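Local coordinates for hypothetical protein (Leishmania major, PDB 2AR1) that is of unknown function but carries an EVE domain of the PUA clan, and so may bind modified nucleic acid as some relatives in that clan do, at residues E17-W22 with G62-F67; K25-K30 with Y68-K73; G76-A81 with D124-L129; V83-Y88 with M114-F119. All blocks are in the same frame, centred on the assembly; numbering follows the deposited sequence.

Interaction 1. Residues E17-W22 with G62-F67; sequences EDIHYW and GDKVLF
The carboxylate of Asp63 takes two N-H groups from segment 17-22, one on each oxygen: one from the loop residue His20, the other from Trp22 near the start of strand 21-26. OD1 accepts the backbone N of His20 at 2.9 Å, and OD2 accepts the indole NE1 of Trp22 at 3.0 Å in an almost straight bond (169°). Both donors stand out of the carboxylate plane, the backbone N of His20 by 63°, whereas OD2 lies close to the plane of the indole. With its CG anti to the carbonyl carbon (chi1 -51°), the Trp22 indole swings to where NE1 comes within reach of OD2. OD2 has a further donor in the backbone N of Ser60, so this buried carboxylate is gripped by three N-H groups. Beyond it the chains pair as parallel strands: His20 O accepts Lys64 N, Lys64 O accepts Trp22 N in a more bent bond, and Trp22 O accepts Leu66 N at 2.8 Å. The imidazole of His20 finds its partner outside, NE2 bonding to Arg15 O. On the face carrying Tyr21 and Lys64, CD2 of the Tyr21 ring lies 3.9 Å from Lys64 CB, while Ile19 CG2 touches Lys64 CG. Strands 21-26 and 64-69 lie side by side in the mixed sheet, between strands 151-154 and 76-89; helix 156-169 packs on Tyr21, Lys64 and Leu66.

Interaction 2. Residues K25-K30 with Y68-K73; sequences KSEPHK and YHSNTK
Where the parallel strands 21-26 and 64-69 of the EVE-domain sheet run out, their ends stay paired into the loops that follow. Ser26 N donates to Tyr68 O at 2.9 Å and Ser26 O accepts Ser70 N at 3.0 Å, the latter donor standing 43° above the carbonyl plane. Past this ladder, Pro28 sets its CB over the face of the His69 imidazole, 3.7 Å from the ring centroid and only 7° off the normal, a CH-pi contact. The bond of His69 NE2 to Ile33 N helps to set the ring's rotation. Pro28 CG reaches on to Thr72 OG1 and CB, and Pro28 CD meets Ser70 O at 3.3 Å. Alongside, Glu27 is extended beyond CG, which brings its carboxylate over to the Asn71 amide; the two stack with planes 20° apart, Glu27 OE2 lying 3.4 Å from Asn71 CB. On the face of Lys25 and Tyr68, Lys25 CG rests against Tyr68 CD1 and the two side chains point the same way. A water joins the loops, bonded to His29 ND1 at 2.7 Å and donating to Asn71 O. Backbone bonds thus carry the pairing as far as Ser70; beyond it CH-pi, stacked and water-mediated contacts join the loops.

Interaction 3. Residues G76-A81 with D124-L129; sequences GVAGLA and DTVLTL
Strands 76-81 and 126-128 run antiparallel, their axes 164° apart and 4.5 Å at closest approach, and Val77 and Leu127 form a hydrogen-bonded pair in which each residue both donates and accepts. Leu127 N gives a nearly straight bond to Val77 O at 2.8 Å; the return bond, from Val77 N to Leu127 O, is 3.0 Å long and more bent (135°). Gly76 then faces Thr128 in a non-hydrogen-bonded pair, with their CA atoms only 4.2 Å apart, and Gly76 CA lies 3.2 Å from Leu127 O in a CA-H...O contact. Val126 packs against the glycine backbone, its CG1 3.4 Å from Gly76 C, a position reached with CG1 anti to the backbone N (chi1 176°). The pairing belongs to the long antiparallel strands 76-89 and 113-128 of the mixed sheet, and the second of these turns a corner at Asp124 and Thr125 before it meets Gly76. Thr128 ends the strand and is the N-cap of helix 129-132, its OG1 accepting Glu131 N. On the face shared by Val77 and Leu127 the two CB atoms stand 4.4 Å apart, and Leu127 packs on Ile162 and Met165 of helix 156-169. Ala78 CB approaches Val126 CG2 at the same distance.

Interaction 4. Residues V83-Y88 with M114-F119; sequences VVRLAY and MVDVKF
Tyr88 and Asp116 are joined by a very short side-chain hydrogen bond, Tyr88 OH donating to Asp116 OD1 at 2.5 Å. The hydroxyl reaches OD1 on its syn side, 17° out of the carboxylate plane, and the ring stands almost perpendicular to the carboxylate. The phenol is laid across the neighbouring strand because Tyr88 CG sits between the backbone N and the carbonyl carbon (chi1 59°). Among backbone bonds, those between Tyr88 and Met114 are firm: Tyr88 N donates to Met114 O, and Met114 N to Tyr88 O at 2.7 Å. Towards the other end Val84 N reaches Asp116 O at 2.9 Å, whereas the bonds of Arg85 N to Asp116 O and of Asp116 N to Arg85 O are weak. Val84 and Arg85 together face Asp116 as a classic beta bulge, and the register slips again between Arg85 and Tyr88. Through these irregularities strand 76-89 bends at Arg85 yet remains paired with strand 113-128 in the antiparallel part of the sheet. The aromatic packing comes from Met114, whose extended chain crosses the phenol: its CG lies over one face near the rim, CE meets Tyr88 CE2 at 3.3 Å, and SD makes an oblique Met-aromatic contact, 5.1 Å from the ring centroid. Pro43 of strand 41-43 touches Tyr88, Met114 and Asp116. Of the aliphatic contacts, the side chains of Val84 and Lys118 cross at about a right angle, with Val84 CG1 3.7 Å from Lys118 CB; Val83 shares a face with Val117, and its CG1 also approaches Val115 CB.

All four contacts involve strands of one mixed sheet. Interactions 1 and 2 follow the same parallel strand pair, their centres about 20 Å apart, and meet where Phe67 CE1 lies 4.0 Å from Ser26 CB. Interactions 3 and 4 likewise share strands 76-89 and 113-128, with 4 nested inside the loop that 3 closes. The pairs are stitched together by strands 64-69 and 76-89: Asp63 O and Val83 N, 2.8 Å apart, join interactions 1 and 4, and His69 N and Gly76 O, also 2.8 Å apart, join 2 and 3. A glycerol, probably from the crystallisation liquor, lies about 4 Å from the side chain of Ser26 in interaction 2.

Interaction 1. Residues E17-W22 with G62-F67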
loop_
_atom_site.group_PDB
_atom_site.type_symbol
_atom_site.label_atom_id
_atom_site.label_comp_id
_atom_site.label_asym_id
_atom_site.label_seq_id
_atom_site.Cartn_x
_atom_site.Cartn_y
_atom_site.Cartn_z
ATOM N N GLU A 17 19.098 -3.848 5.033
ATOM C CA GLU A 17 19.627 -3.375 6.307
ATOM C C GLU A 17 19.080 -1.974 6.565
ATOM O O GLU A 17 19.098 -1.530 7.691
ATOM C CB GLU A 17 21.161 -3.384 6.322
ATOM C CG GLU A 17 21.838 -2.380 5.381
ATOM C CD GLU A 17 22.201 -2.950 4.023
ATOM O OE1 GLU A 17 21.432 -3.761 3.457
ATOM O OE2 GLU A 17 23.271 -2.564 3.516
ATOM N N ASP A 18 18.548 -1.325 5.520
ATOM C CA ASP A 18 17.988 0.002 5.610
ATOM C C ASP A 18 16.476 -0.095 5.409
ATOM O O ASP A 18 16.052 -0.936 4.637
ATOM C CB ASP A 18 18.516 0.895 4.479
ATOM C CG ASP A 18 19.985 1.274 4.685
ATOM O OD1 ASP A 18 20.383 1.410 5.863
ATOM O OD2 ASP A 18 20.678 1.482 3.655
ATOM N N ILE A 19 15.722 0.707 6.171
ATOM C CA ILE A 19 14.279 0.749 6.106
ATOM C C ILE A 19 13.925 1.466 4.802
ATOM O O ILE A 19 14.493 2.477 4.494
ATOM C CB ILE A 19 13.703 1.577 7.336
ATOM C CG1 ILE A 19 13.985 0.914 8.714
ATOM C CG2 ILE A 19 12.219 1.858 7.213
ATOM C CD1 ILE A 19 13.374 -0.367 8.833
ATOM N N HIS A 20 13.009 0.891 4.033
ATOM C CA HIS A 20 12.481 1.488 2.801
ATOM C C HIS A 20 11.004 1.840 2.916
ATOM O O HIS A 20 10.332 1.488 3.904
ATOM C CB HIS A 20 12.786 0.593 1.631
ATOM C CG HIS A 20 14.246 0.345 1.479
ATOM N ND1 HIS A 20 15.163 1.365 1.347
ATOM C CD2 HIS A 20 14.963 -0.794 1.621
ATOM C CE1 HIS A 20 16.390 0.847 1.327
ATOM N NE2 HIS A 20 16.295 -0.459 1.505
ATOM N N TYR A 21 10.487 2.550 1.936
ATOM C CA TYR A 21 9.189 3.192 2.076
ATOM C C TYR A 21 8.378 2.878 0.873
ATOM O O TYR A 21 8.930 2.860 -0.269
ATOM C CB TYR A 21 9.308 4.750 2.202
ATOM C CG TYR A 21 10.429 5.109 3.204
ATOM C CD1 TYR A 21 11.728 5.260 2.793
ATOM C CD2 TYR A 21 10.153 5.390 4.566
ATOM C CE1 TYR A 21 12.772 5.592 3.639
ATOM C CE2 TYR A 21 11.163 5.724 5.384
ATOM C CZ TYR A 21 12.483 5.809 4.975
ATOM O OH TYR A 21 13.507 6.111 5.888
ATOM N N TRP A 22 7.074 2.722 1.067
ATOM C CA TRP A 22 6.134 2.349 -0.029
ATOM C C TRP A 22 4.774 2.954 0.161
ATOM O O TRP A 22 4.404 3.342 1.280
ATOM C CB TRP A 22 5.943 0.831 -0.045
ATOM C CG TRP A 22 7.258 0.061 -0.045
ATOM C CD1 TRP A 22 7.959 -0.349 1.045
ATOM C CD2 TRP A 22 8.021 -0.384 -1.198
ATOM N NE1 TRP A 22 9.100 -1.037 0.651
ATOM C CE2 TRP A 22 9.145 -1.067 -0.717
ATOM C CE3 TRP A 22 7.822 -0.281 -2.584
ATOM C CZ2 TRP A 22 10.083 -1.613 -1.555
ATOM C CZ3 TRP A 22 8.726 -0.818 -3.397
ATOM C CH2 TRP A 22 9.860 -1.500 -2.897
ATOM N N GLY A 62 9.852 -4.528 8.259
ATOM C CA GLY A 62 10.158 -3.228 8.844
ATOM C C GLY A 62 9.985 -2.058 7.902
ATOM O O GLY A 62 9.935 -0.882 8.317
ATOM N N ASP A 63 9.934 -2.328 6.599
ATOM C CA ASP A 63 9.579 -1.247 5.684
ATOM C C ASP A 63 8.244 -0.475 5.979
ATOM O O ASP A 63 7.216 -1.042 6.437
ATOM C CB ASP A 63 9.531 -1.789 4.246
ATOM C CG ASP A 63 10.885 -2.000 3.617
ATOM O OD1 ASP A 63 11.973 -1.776 4.230
ATOM O OD2 ASP A 63 10.880 -2.547 2.483
ATOM N N LYS A 64 8.310 0.813 5.708
ATOM C CA LYS A 64 7.205 1.717 6.122
ATOM C C LYS A 64 6.254 1.789 4.968
ATOM O O LYS A 64 6.674 1.778 3.809
ATOM C CB LYS A 64 7.775 3.080 6.535
ATOM C CG LYS A 64 8.649 3.127 7.734
ATOM C CD LYS A 64 7.935 2.529 8.920
ATOM C CE LYS A 64 8.225 3.158 10.264
ATOM N NZ LYS A 64 7.002 2.965 11.120
ATOM N N VAL A 65 4.958 1.972 5.245
ATOM C CA VAL A 65 3.923 1.955 4.244
ATOM C C VAL A 65 2.916 3.095 4.459
ATOM O O VAL A 65 2.357 3.211 5.559
ATOM C CB VAL A 65 3.166 0.618 4.322
ATOM C CG1 VAL A 65 1.915 0.683 3.510
ATOM C CG2 VAL A 65 3.985 -0.483 3.825
ATOM N N LEU A 66 2.704 3.906 3.436
ATOM C CA LEU A 66 1.544 4.885 3.305
ATOM C C LEU A 66 0.361 4.090 2.870
ATOM O O LEU A 66 0.371 3.455 1.821
ATOM C CB LEU A 66 1.867 6.010 2.350
ATOM C CG LEU A 66 3.114 6.802 2.676
ATOM C CD1 LEU A 66 3.557 7.723 1.571
ATOM C CD2 LEU A 66 2.965 7.519 3.988
ATOM N N PHE A 67 -0.715 4.166 3.689
ATOM C CA PHE A 67 -1.952 3.490 3.372
ATOM C C PHE A 67 -2.798 4.513 2.558
ATOM O O PHE A 67 -3.269 5.507 3.106
ATOM C CB PHE A 67 -2.672 3.083 4.640
ATOM C CG PHE A 67 -3.741 2.056 4.419
ATOM C CD1 PHE A 67 -4.921 2.365 3.849
ATOM C CD2 PHE A 67 -3.531 0.742 4.858
ATOM C CE1 PHE A 67 -5.914 1.379 3.629
ATOM C CE2 PHE A 67 -4.537 -0.260 4.715
ATOM C CZ PHE A 67 -5.710 0.052 4.072
#

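Interaction 2. Residues K25-K30 with Y68-K73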
loop_
_atom_site.group_PDB
_atom_site.type_symbol
_atom_site.label_atom_id
_atom_site.label_comp_id
_atom_site.label_asym_id
_atom_site.label_seq_id
_atom_site.Cartn_x
_atom_site.Cartn_y
_atom_site.Cartn_z
ATOM N N LYS A 25 -2.141 1.087 -2.352
ATOM C CA LYS A 25 -3.488 1.581 -2.642
ATOM C C LYS A 25 -4.524 0.533 -2.231
ATOM O O LYS A 25 -4.307 -0.680 -2.426
ATOM C CB LYS A 25 -3.631 1.852 -4.143
ATOM C CG LYS A 25 -2.838 3.004 -4.621
ATOM C CD LYS A 25 -3.305 3.360 -5.989
ATOM C CE LYS A 25 -2.230 3.853 -6.847
ATOM N NZ LYS A 25 -2.957 4.273 -8.132
ATOM N N SER A 26 -5.645 1.000 -1.652
ATOM C CA SER A 26 -6.738 0.105 -1.283
ATOM C C SER A 26 -8.010 0.866 -1.453
ATOM O O SER A 26 -8.038 2.044 -1.106
ATOM C CB SER A 26 -6.583 -0.437 0.147
ATOM O OG SER A 26 -7.486 -1.503 0.344
ATOM N N GLU A 27 -9.063 0.235 -1.961
ATOM C CA GLU A 27 -10.343 0.965 -2.083
ATOM C C GLU A 27 -11.065 0.837 -0.737
ATOM O O GLU A 27 -11.344 -0.292 -0.290
ATOM C CB GLU A 27 -11.176 0.435 -3.197
ATOM C CG GLU A 27 -10.441 0.626 -4.601
ATOM C CD GLU A 27 -11.229 0.110 -5.798
ATOM O OE1 GLU A 27 -12.350 -0.409 -5.639
ATOM O OE2 GLU A 27 -10.693 0.240 -6.924
ATOM N N PRO A 28 -11.334 1.970 -0.070
ATOM C CA PRO A 28 -11.827 1.801 1.312
ATOM C C PRO A 28 -13.180 1.142 1.548
ATOM O O PRO A 28 -13.472 0.754 2.659
ATOM C CB PRO A 28 -11.926 3.239 1.857
ATOM C CG PRO A 28 -11.939 4.097 0.706
ATOM C CD PRO A 28 -11.206 3.390 -0.415
ATOM N N HIS A 29 -14.016 1.025 0.544
ATOM C CA HIS A 29 -15.272 0.314 0.708
ATOM C C HIS A 29 -15.032 -1.207 0.705
ATOM O O HIS A 29 -15.897 -1.985 1.087
ATOM C CB HIS A 29 -16.268 0.706 -0.377
ATOM C CG HIS A 29 -15.923 0.164 -1.725
ATOM N ND1 HIS A 29 -14.763 0.499 -2.373
ATOM C CD2 HIS A 29 -16.599 -0.668 -2.549
ATOM C CE1 HIS A 29 -14.744 -0.104 -3.548
ATOM N NE2 HIS A 29 -15.837 -0.828 -3.673
ATOM N N LYS A 30 -13.838 -1.612 0.297
ATOM C CA LYS A 30 -13.395 -3.008 0.328
ATOM C C LYS A 30 -12.528 -3.239 1.529
ATOM O O LYS A 30 -12.789 -4.161 2.302
ATOM C CB LYS A 30 -12.588 -3.362 -0.926
ATOM C CG LYS A 30 -13.418 -3.633 -2.166
ATOM C CD LYS A 30 -12.542 -3.925 -3.367
ATOM C CE LYS A 30 -13.312 -3.742 -4.653
ATOM N NZ LYS A 30 -12.450 -4.131 -5.865
ATOM N N TYR A 68 -3.032 4.230 1.307
ATOM C CA TYR A 68 -3.671 5.173 0.405
ATOM C C TYR A 68 -5.016 4.657 0.007
ATOM O O TYR A 68 -5.111 3.583 -0.555
ATOM C CB TYR A 68 -2.806 5.400 -0.856
ATOM C CG TYR A 68 -3.327 6.431 -1.837
ATOM C CD1 TYR A 68 -4.245 6.076 -2.791
ATOM C CD2 TYR A 68 -2.917 7.754 -1.773
ATOM C CE1 TYR A 68 -4.705 6.993 -3.730
ATOM C CE2 TYR A 68 -3.401 8.692 -2.678
ATOM C CZ TYR A 68 -4.331 8.318 -3.625
ATOM O OH TYR A 68 -4.789 9.278 -4.494
ATOM N N HIS A 69 -6.074 5.463 0.287
ATOM C CA HIS A 69 -7.408 5.178 -0.201
ATOM C C HIS A 69 -7.620 5.665 -1.629
ATOM O O HIS A 69 -7.477 6.870 -1.919
ATOM C CB HIS A 69 -8.458 5.868 0.694
ATOM C CG HIS A 69 -8.594 5.246 2.031
ATOM N ND1 HIS A 69 -9.420 5.793 3.003
ATOM C CD2 HIS A 69 -8.060 4.132 2.579
ATOM C CE1 HIS A 69 -9.393 5.023 4.069
ATOM N NE2 HIS A 69 -8.601 3.999 3.843
ATOM N N SER A 70 -7.939 4.711 -2.517
ATOM C CA SER A 70 -8.184 4.960 -3.912
ATOM C C SER A 70 -9.629 4.738 -4.292
ATOM O O SER A 70 -10.388 4.080 -3.532
ATOM C CB SER A 70 -7.268 4.053 -4.782
ATOM O OG SER A 70 -7.427 2.685 -4.427
ATOM N N ASN A 71 -10.026 5.336 -5.429
ATOM C CA ASN A 71 -11.310 5.041 -6.041
ATOM C C ASN A 71 -12.426 5.329 -5.021
ATOM O O ASN A 71 -13.286 4.491 -4.700
ATOM C CB ASN A 71 -11.321 3.578 -6.515
ATOM C CG ASN A 71 -12.538 3.248 -7.386
ATOM O OD1 ASN A 71 -12.578 3.573 -8.569
ATOM N ND2 ASN A 71 -13.550 2.602 -6.777
ATOM N N THR A 72 -12.401 6.550 -4.510
ATOM C CA THR A 72 -13.334 6.957 -3.468
ATOM C C THR A 72 -13.543 8.463 -3.534
ATOM O O THR A 72 -12.789 9.136 -4.229
ATOM C CB THR A 72 -12.807 6.475 -2.038
ATOM O OG1 THR A 72 -13.794 6.716 -1.038
ATOM C CG2 THR A 72 -11.482 7.152 -1.625
ATOM N N LYS A 73 -14.502 8.986 -2.767
ATOM C CA LYS A 73 -14.768 10.416 -2.699
ATOM C C LYS A 73 -13.592 11.262 -2.234
ATOM O O LYS A 73 -13.417 12.376 -2.695
ATOM C CB LYS A 73 -15.964 10.683 -1.760
ATOM C CG LYS A 73 -16.571 12.106 -1.866
ATOM C CD LYS A 73 -17.817 12.154 -1.013
ATOM C CE LYS A 73 -17.523 12.041 0.485
ATOM N NZ LYS A 73 -18.674 12.573 1.290
HETATM O O HOH W 1 -13.859 3.059 -2.186
#

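Interaction 3. Residues G76-A81 with D124-L129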
loop_
_atom_site.group_PDB
_atom_site.type_symbol
_atom_site.label_atom_id
_atom_site.label_comp_id
_atom_site.label_asym_id
_atom_site.label_seq_id
_atom_site.Cartn_x
_atom_site.Cartn_y
_atom_site.Cartn_z
ATOM N N GLY A 76 -6.664 9.721 -0.899
ATOM C CA GLY A 76 -5.454 10.260 -0.366
ATOM C C GLY A 76 -4.878 9.276 0.647
ATOM O O GLY A 76 -5.338 8.117 0.754
ATOM N N VAL A 77 -3.859 9.723 1.370
ATOM C CA VAL A 77 -3.217 8.916 2.444
ATOM C C VAL A 77 -4.046 8.933 3.753
ATOM O O VAL A 77 -4.295 10.041 4.337
ATOM C CB VAL A 77 -1.776 9.326 2.715
ATOM C CG1 VAL A 77 -1.099 8.466 3.735
ATOM C CG2 VAL A 77 -0.948 9.191 1.367
ATOM N N ALA A 78 -4.474 7.749 4.111
ATOM C CA ALA A 78 -5.351 7.530 5.318
ATOM C C ALA A 78 -4.652 7.155 6.633
ATOM O O ALA A 78 -5.208 7.269 7.731
ATOM C CB ALA A 78 -6.264 6.421 4.978
ATOM N N GLY A 79 -3.431 6.749 6.508
ATOM C CA GLY A 79 -2.657 6.213 7.672
ATOM C C GLY A 79 -1.399 5.550 7.259
ATOM O O GLY A 79 -0.920 5.696 6.152
ATOM N N LEU A 80 -0.894 4.775 8.158
ATOM C CA LEU A 80 0.410 4.190 8.071
ATOM C C LEU A 80 0.347 2.716 8.465
ATOM O O LEU A 80 -0.405 2.306 9.363
ATOM C CB LEU A 80 1.387 4.913 9.035
ATOM C CG LEU A 80 1.638 6.409 8.806
ATOM C CD1 LEU A 80 2.698 6.866 9.719
ATOM C CD2 LEU A 80 2.136 6.608 7.349
ATOM N N ALA A 81 1.158 1.928 7.748
ATOM C CA ALA A 81 1.373 0.546 8.084
ATOM C C ALA A 81 2.883 0.214 8.051
ATOM O O ALA A 81 3.741 1.066 7.753
ATOM C CB ALA A 81 0.617 -0.368 7.145
ATOM N N ASP A 124 -6.487 11.370 11.445
ATOM C CA ASP A 124 -7.838 11.892 11.747
ATOM C C ASP A 124 -8.694 12.201 10.503
ATOM O O ASP A 124 -9.915 12.017 10.492
ATOM C CB ASP A 124 -7.765 13.144 12.620
ATOM C CG ASP A 124 -7.167 12.948 14.011
ATOM O OD1 ASP A 124 -6.694 11.857 14.420
ATOM O OD2 ASP A 124 -7.106 14.020 14.648
ATOM N N THR A 125 -8.043 12.724 9.462
ATOM C CA THR A 125 -8.697 12.958 8.194
ATOM C C THR A 125 -7.667 12.556 7.167
ATOM O O THR A 125 -6.439 12.520 7.454
ATOM C CB THR A 125 -9.105 14.401 7.987
ATOM O OG1 THR A 125 -7.946 15.239 8.016
ATOM C CG2 THR A 125 -10.056 14.813 9.089
ATOM N N VAL A 126 -8.170 12.117 6.043
ATOM C CA VAL A 126 -7.307 11.703 4.947
ATOM C C VAL A 126 -6.513 12.917 4.490
ATOM O O VAL A 126 -6.982 14.046 4.462
ATOM C CB VAL A 126 -8.128 11.145 3.789
ATOM C CG1 VAL A 126 -7.243 10.795 2.591
ATOM C CG2 VAL A 126 -8.857 9.897 4.137
ATOM N N LEU A 127 -5.276 12.681 4.140
ATOM C CA LEU A 127 -4.452 13.710 3.482
ATOM C C LEU A 127 -4.717 13.642 1.971
ATOM O O LEU A 127 -4.302 12.684 1.324
ATOM C CB LEU A 127 -2.996 13.453 3.830
ATOM C CG LEU A 127 -1.955 14.432 3.300
ATOM C CD1 LEU A 127 -2.215 15.853 3.879
ATOM C CD2 LEU A 127 -0.533 13.999 3.493
ATOM N N THR A 128 -5.431 14.636 1.430
ATOM C CA THR A 128 -6.026 14.415 0.163
ATOM C C THR A 128 -4.997 14.382 -0.954
ATOM O O THR A 128 -3.904 14.980 -0.837
ATOM C CB THR A 128 -7.005 15.533 -0.214
ATOM O OG1 THR A 128 -6.317 16.820 -0.176
ATOM C CG2 THR A 128 -8.169 15.502 0.756
ATOM N N LEU A 129 -5.419 13.758 -2.051
ATOM C CA LEU A 129 -4.625 13.703 -3.294
ATOM C C LEU A 129 -4.326 15.117 -3.794
ATOM O O LEU A 129 -3.157 15.382 -4.186
ATOM C CB LEU A 129 -5.263 12.806 -4.317
ATOM C CG LEU A 129 -4.396 12.770 -5.554
ATOM C CD1 LEU A 129 -3.248 11.872 -5.512
ATOM C CD2 LEU A 129 -5.329 12.533 -6.727
#

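Interaction 4. Residues V83-Y88 with M114-F119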
loop_
_atom_site.group_PDB
_atom_site.type_symbol
_atom_site.label_atom_id
_atom_site.label_comp_id
_atom_site.label_asym_id
_atom_site.label_seq_id
_atom_site.Cartn_x
_atom_site.Cartn_y
_atom_site.Cartn_z
ATOM N N VAL A 83 5.601 -3.279 7.024
ATOM C CA VAL A 83 5.684 -4.643 6.554
ATOM C C VAL A 83 6.123 -5.579 7.716
ATOM O O VAL A 83 7.147 -5.342 8.419
ATOM C CB VAL A 83 6.691 -4.735 5.355
ATOM C CG1 VAL A 83 6.957 -6.189 4.941
ATOM C CG2 VAL A 83 6.146 -3.879 4.197
ATOM N N VAL A 84 5.370 -6.664 7.945
ATOM C CA VAL A 84 5.784 -7.656 8.944
ATOM C C VAL A 84 6.130 -9.104 8.493
ATOM O O VAL A 84 6.634 -9.874 9.269
ATOM C CB VAL A 84 4.816 -7.734 10.159
ATOM C CG1 VAL A 84 4.756 -6.361 10.850
ATOM C CG2 VAL A 84 3.446 -8.193 9.717
ATOM N N ARG A 85 5.881 -9.432 7.233
ATOM C CA ARG A 85 6.371 -10.672 6.684
ATOM C C ARG A 85 6.715 -10.469 5.211
ATOM O O ARG A 85 5.994 -9.799 4.481
ATOM C CB ARG A 85 5.323 -11.760 6.746
ATOM C CG ARG A 85 5.990 -13.146 6.565
ATOM C CD ARG A 85 5.081 -14.299 6.247
ATOM N NE ARG A 85 5.816 -15.588 6.309
ATOM C CZ ARG A 85 6.647 -16.055 5.358
ATOM N NH1 ARG A 85 6.944 -15.355 4.216
ATOM N NH2 ARG A 85 7.198 -17.255 5.550
ATOM N N LEU A 86 7.782 -11.146 4.778
ATOM C CA LEU A 86 8.140 -11.138 3.387
ATOM C C LEU A 86 7.150 -11.851 2.469
ATOM O O LEU A 86 6.427 -12.714 2.895
ATOM C CB LEU A 86 9.484 -11.819 3.228
ATOM C CG LEU A 86 10.735 -11.200 3.841
ATOM C CD1 LEU A 86 11.878 -12.100 3.567
ATOM C CD2 LEU A 86 11.008 -9.850 3.262
ATOM N N ALA A 87 7.229 -11.534 1.171
ATOM C CA ALA A 87 6.266 -11.997 0.191
ATOM C C ALA A 87 6.130 -13.530 0.105
ATOM O O ALA A 87 7.119 -14.297 0.200
ATOM C CB ALA A 87 6.581 -11.389 -1.172
ATOM N N TYR A 88 4.884 -13.988 0.068
ATOM C CA TYR A 88 4.566 -15.369 -0.068
ATOM C C TYR A 88 3.396 -15.484 -1.014
ATOM O O TYR A 88 2.808 -14.479 -1.381
ATOM C CB TYR A 88 4.237 -15.973 1.303
ATOM C CG TYR A 88 3.083 -15.356 2.087
ATOM C CD1 TYR A 88 3.253 -14.194 2.813
ATOM C CD2 TYR A 88 1.848 -16.000 2.143
ATOM C CE1 TYR A 88 2.194 -13.646 3.551
ATOM C CE2 TYR A 88 0.779 -15.449 2.851
ATOM C CZ TYR A 88 0.984 -14.288 3.568
ATOM O OH TYR A 88 -0.085 -13.753 4.322
ATOM N N MET A 114 2.311 -11.880 -1.938
ATOM C CA MET A 114 1.883 -10.813 -1.066
ATOM C C MET A 114 2.679 -10.831 0.231
ATOM O O MET A 114 3.090 -11.878 0.709
ATOM C CB MET A 114 0.416 -10.956 -0.740
ATOM C CG MET A 114 0.072 -12.153 0.055
ATOM S SD MET A 114 -1.662 -12.521 0.165
ATOM C CE MET A 114 -1.674 -13.989 1.190
ATOM N N VAL A 115 2.845 -9.627 0.770
ATOM C CA VAL A 115 3.371 -9.420 2.120
ATOM C C VAL A 115 2.253 -9.338 3.138
ATOM O O VAL A 115 1.070 -9.330 2.778
ATOM C CB VAL A 115 4.266 -8.176 2.232
ATOM C CG1 VAL A 115 5.442 -8.262 1.222
ATOM C CG2 VAL A 115 3.486 -6.903 1.897
ATOM N N ASP A 116 2.656 -9.441 4.410
ATOM C CA ASP A 116 1.766 -9.064 5.560
ATOM C C ASP A 116 2.155 -7.703 6.038
ATOM O O ASP A 116 3.313 -7.364 6.075
ATOM C CB ASP A 116 1.900 -10.031 6.721
ATOM C CG ASP A 116 1.209 -11.379 6.484
ATOM O OD1 ASP A 116 0.547 -11.561 5.416
ATOM O OD2 ASP A 116 1.331 -12.240 7.391
ATOM N N VAL A 117 1.145 -6.905 6.445
ATOM C CA VAL A 117 1.435 -5.576 6.992
ATOM C C VAL A 117 0.739 -5.450 8.318
ATOM O O VAL A 117 -0.203 -6.181 8.598
ATOM C CB VAL A 117 1.021 -4.413 6.117
ATOM C CG1 VAL A 117 1.762 -4.397 4.797
ATOM C CG2 VAL A 117 -0.475 -4.381 5.845
ATOM N N LYS A 118 1.258 -4.538 9.118
ATOM C CA LYS A 118 0.689 -4.239 10.424
ATOM C C LYS A 118 0.206 -2.796 10.434
ATOM O O LYS A 118 0.761 -1.931 9.756
ATOM C CB LYS A 118 1.654 -4.531 11.597
ATOM C CG LYS A 118 2.681 -3.466 11.904
ATOM C CD LYS A 118 3.260 -3.717 13.306
ATOM C CE LYS A 118 4.698 -3.283 13.391
ATOM N NZ LYS A 118 5.147 -3.275 14.858
ATOM N N PHE A 119 -0.906 -2.542 11.117
ATOM C CA PHE A 119 -1.377 -1.226 11.349
ATOM C C PHE A 119 -0.365 -0.425 12.144
ATOM O O PHE A 119 0.155 -0.945 13.142
ATOM C CB PHE A 119 -2.610 -1.307 12.289
ATOM C CG PHE A 119 -3.115 0.036 12.678
ATOM C CD1 PHE A 119 -3.840 0.820 11.778
ATOM C CD2 PHE A 119 -2.875 0.515 13.957
ATOM C CE1 PHE A 119 -4.283 2.076 12.159
ATOM C CE2 PHE A 119 -3.303 1.782 14.324
ATOM C CZ PHE A 119 -4.017 2.519 13.472
#